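Local structure of sensor protein (Rhodopseudomonas palustris, 2OOL) at residues 44-49 / 56-61. The protein senses light through a bound biliverdin chromophore, here as the chromophore-binding domain of a bacteriophytochrome that probably signals as a histidine kinase. Numbering follows the deposited sequence.
Sequences YLFVVS and ASVSAN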
loop_
_atom_site.group_PDB
_atom_site.type_symbol
_atom_site.label_atom_id
_atom_site.label_comp_id
_atom_site.label_asym_id
_atom_site.label_seq_id
_atom_site.Cartn_x
_atom_site.Cartn_y
_atom_site.Cartn_z
ATOM N N TYR A 44 -14.709 21.530 3.578
ATOM C CA TYR A 44 -14.979 22.862 3.023
ATOM C C TYR A 44 -14.627 22.917 1.530
ATOM O O TYR A 44 -13.669 22.291 1.096
ATOM C CB TYR A 44 -14.161 23.935 3.789
ATOM C CG TYR A 44 -14.363 23.932 5.292
ATOM C CD1 TYR A 44 -15.364 24.687 5.886
ATOM C CD2 TYR A 44 -13.532 23.178 6.132
ATOM C CE1 TYR A 44 -15.562 24.659 7.288
ATOM C CE2 TYR A 44 -13.733 23.143 7.523
ATOM C CZ TYR A 44 -14.750 23.887 8.079
ATOM O OH TYR A 44 -14.924 23.889 9.456
ATOM N N LEU A 45 -15.353 23.718 0.752
ATOM C CA LEU A 45 -15.111 23.784 -0.699
ATOM C C LEU A 45 -14.880 25.212 -1.189
ATOM O O LEU A 45 -15.600 26.123 -0.790
ATOM C CB LEU A 45 -16.297 23.163 -1.457
ATOM C CG LEU A 45 -16.279 23.043 -2.971
ATOM C CD1 LEU A 45 -17.169 21.868 -3.382
ATOM C CD2 LEU A 45 -16.705 24.366 -3.715
ATOM N N PHE A 46 -13.888 25.370 -2.073
ATOM C CA PHE A 46 -13.606 26.634 -2.734
ATOM C C PHE A 46 -13.528 26.378 -4.217
ATOM O O PHE A 46 -12.957 25.382 -4.652
ATOM C CB PHE A 46 -12.253 27.142 -2.294
ATOM C CG PHE A 46 -12.151 27.383 -0.826
ATOM C CD1 PHE A 46 -12.277 28.672 -0.318
ATOM C CD2 PHE A 46 -11.924 26.327 0.056
ATOM C CE1 PHE A 46 -12.141 28.922 1.030
ATOM C CE2 PHE A 46 -11.836 26.561 1.434
ATOM C CZ PHE A 46 -11.939 27.831 1.924
ATOM N N VAL A 47 -14.148 27.231 -4.998
ATOM C CA VAL A 47 -13.795 27.359 -6.397
ATOM C C VAL A 47 -12.805 28.465 -6.479
ATOM O O VAL A 47 -13.057 29.519 -5.940
ATOM C CB VAL A 47 -15.026 27.683 -7.278
ATOM C CG1 VAL A 47 -14.595 27.784 -8.710
ATOM C CG2 VAL A 47 -16.145 26.562 -7.036
ATOM N N VAL A 48 -11.675 28.227 -7.129
ATOM C CA VAL A 48 -10.671 29.259 -7.305
ATOM C C VAL A 48 -10.227 29.376 -8.771
ATOM O O VAL A 48 -10.201 28.397 -9.518
ATOM C CB VAL A 48 -9.417 28.996 -6.439
ATOM C CG1 VAL A 48 -9.778 28.932 -4.941
ATOM C CG2 VAL A 48 -8.766 27.713 -6.862
ATOM N N SER A 49 -9.834 30.573 -9.168
ATOM C CA SER A 49 -9.380 30.794 -10.525
ATOM C C SER A 49 -7.947 30.301 -10.681
ATOM O O SER A 49 -7.174 30.302 -9.734
ATOM C CB SER A 49 -9.454 32.272 -10.859
ATOM O OG SER A 49 -8.465 32.938 -10.130
ATOM N N ALA A 56 -13.964 32.129 -6.120
ATOM C CA ALA A 56 -15.166 32.459 -6.914
ATOM C C ALA A 56 -16.442 31.918 -6.278
ATOM O O ALA A 56 -17.521 32.441 -6.502
ATOM C CB ALA A 56 -15.000 32.046 -8.395
ATOM N N SER A 57 -16.305 30.948 -5.389
ATOM C CA SER A 57 -17.426 30.466 -4.603
ATOM C C SER A 57 -16.893 29.711 -3.386
ATOM O O SER A 57 -15.776 29.176 -3.456
ATOM C CB SER A 57 -18.276 29.498 -5.447
ATOM O OG SER A 57 -19.218 28.807 -4.656
ATOM N N VAL A 58 -17.698 29.665 -2.309
ATOM C CA VAL A 58 -17.355 28.904 -1.100
ATOM C C VAL A 58 -18.594 28.315 -0.525
ATOM O O VAL A 58 -19.685 28.873 -0.694
ATOM C CB VAL A 58 -16.715 29.765 0.074
ATOM C CG1 VAL A 58 -15.175 29.653 0.076
ATOM C CG2 VAL A 58 -17.190 31.185 0.040
ATOM N N SER A 59 -18.419 27.182 0.142
ATOM C CA SER A 59 -19.436 26.613 1.002
ATOM C C SER A 59 -19.639 27.531 2.213
ATOM O O SER A 59 -18.660 28.110 2.769
ATOM C CB SER A 59 -19.053 25.177 1.451
ATOM O OG SER A 59 -17.778 25.124 2.074
ATOM N N ALA A 60 -20.912 27.663 2.598
ATOM C CA ALA A 60 -21.343 28.587 3.635
ATOM C C ALA A 60 -20.718 28.283 4.988
ATOM O O ALA A 60 -20.569 29.191 5.794
ATOM C CB ALA A 60 -22.880 28.529 3.784
ATOM N N ASN A 61 -20.426 26.996 5.243
ATOM C CA ASN A 61 -19.772 26.541 6.482
ATOM C C ASN A 61 -18.369 27.100 6.693
ATOM O O ASN A 61 -17.846 27.082 7.799
ATOM C CB ASN A 61 -19.777 24.980 6.618
ATOM C CG ASN A 61 -18.855 24.255 5.619
ATOM O OD1 ASN A 61 -18.583 24.747 4.544
ATOM N ND2 ASN A 61 -18.364 23.067 6.003
#
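Val47 and Ser57 form a hydrogen-bonded pair and Phe46 and Val58 a non-hydrogen-bonded one where strands 44-48 and 56-59 run antiparallel, their axes 4.7 Å apart. Val47 N donates a hydrogen bond to Ser57 O, while Val47 O takes a nearly straight bond (179°) from Ala56 N at 2.8 Å. Ala56 and Ser57 thus both face Val47, a classic beta bulge. At the other end a side chain takes over from the backbone: Ser59 N donates to Leu45 O, but Leu45 N donates to Ser59 OG, 3.1 Å away. That hydroxyl, swung between its own N and carbonyl carbon (chi1 55°), sits in the gap between the strands and donates a hydrogen bond to Asn61 OD1, with OG and OD1 2.6 Å apart. The amide of Asn61 crosses the CD1-CE1 side of the Tyr44 ring obliquely, the planes 27° apart, with Asn61 ND2 3.4 Å from Tyr44 CD1; Asn61 O lies at the ring edge, 3.4 Å from Tyr44 CE1. ND2 also bonds to Gly43 O, fixing the flip of the amide. With an alanine here instead of Asn61, the Ser59 hydroxyl would lose its acceptor and Gly43 O a donor, and the hydroxyl is likely to turn more freely beside Leu45 N. Phe46 and Val58 put their side chains on one face; on the other, Val47 CG2 lies 4.0 Å from Ser57 CB, and Ser57 OG bonds to Pro245 O. Strand 128-134 pairs with the far edge of 44-48. The whole is a bulged beta hairpin of the PAS sheet, to which strand 241-244, from the GAF part of the chain, is added along 56-59, consistent with the knot that ties PAS to GAF in bacteriophytochromes.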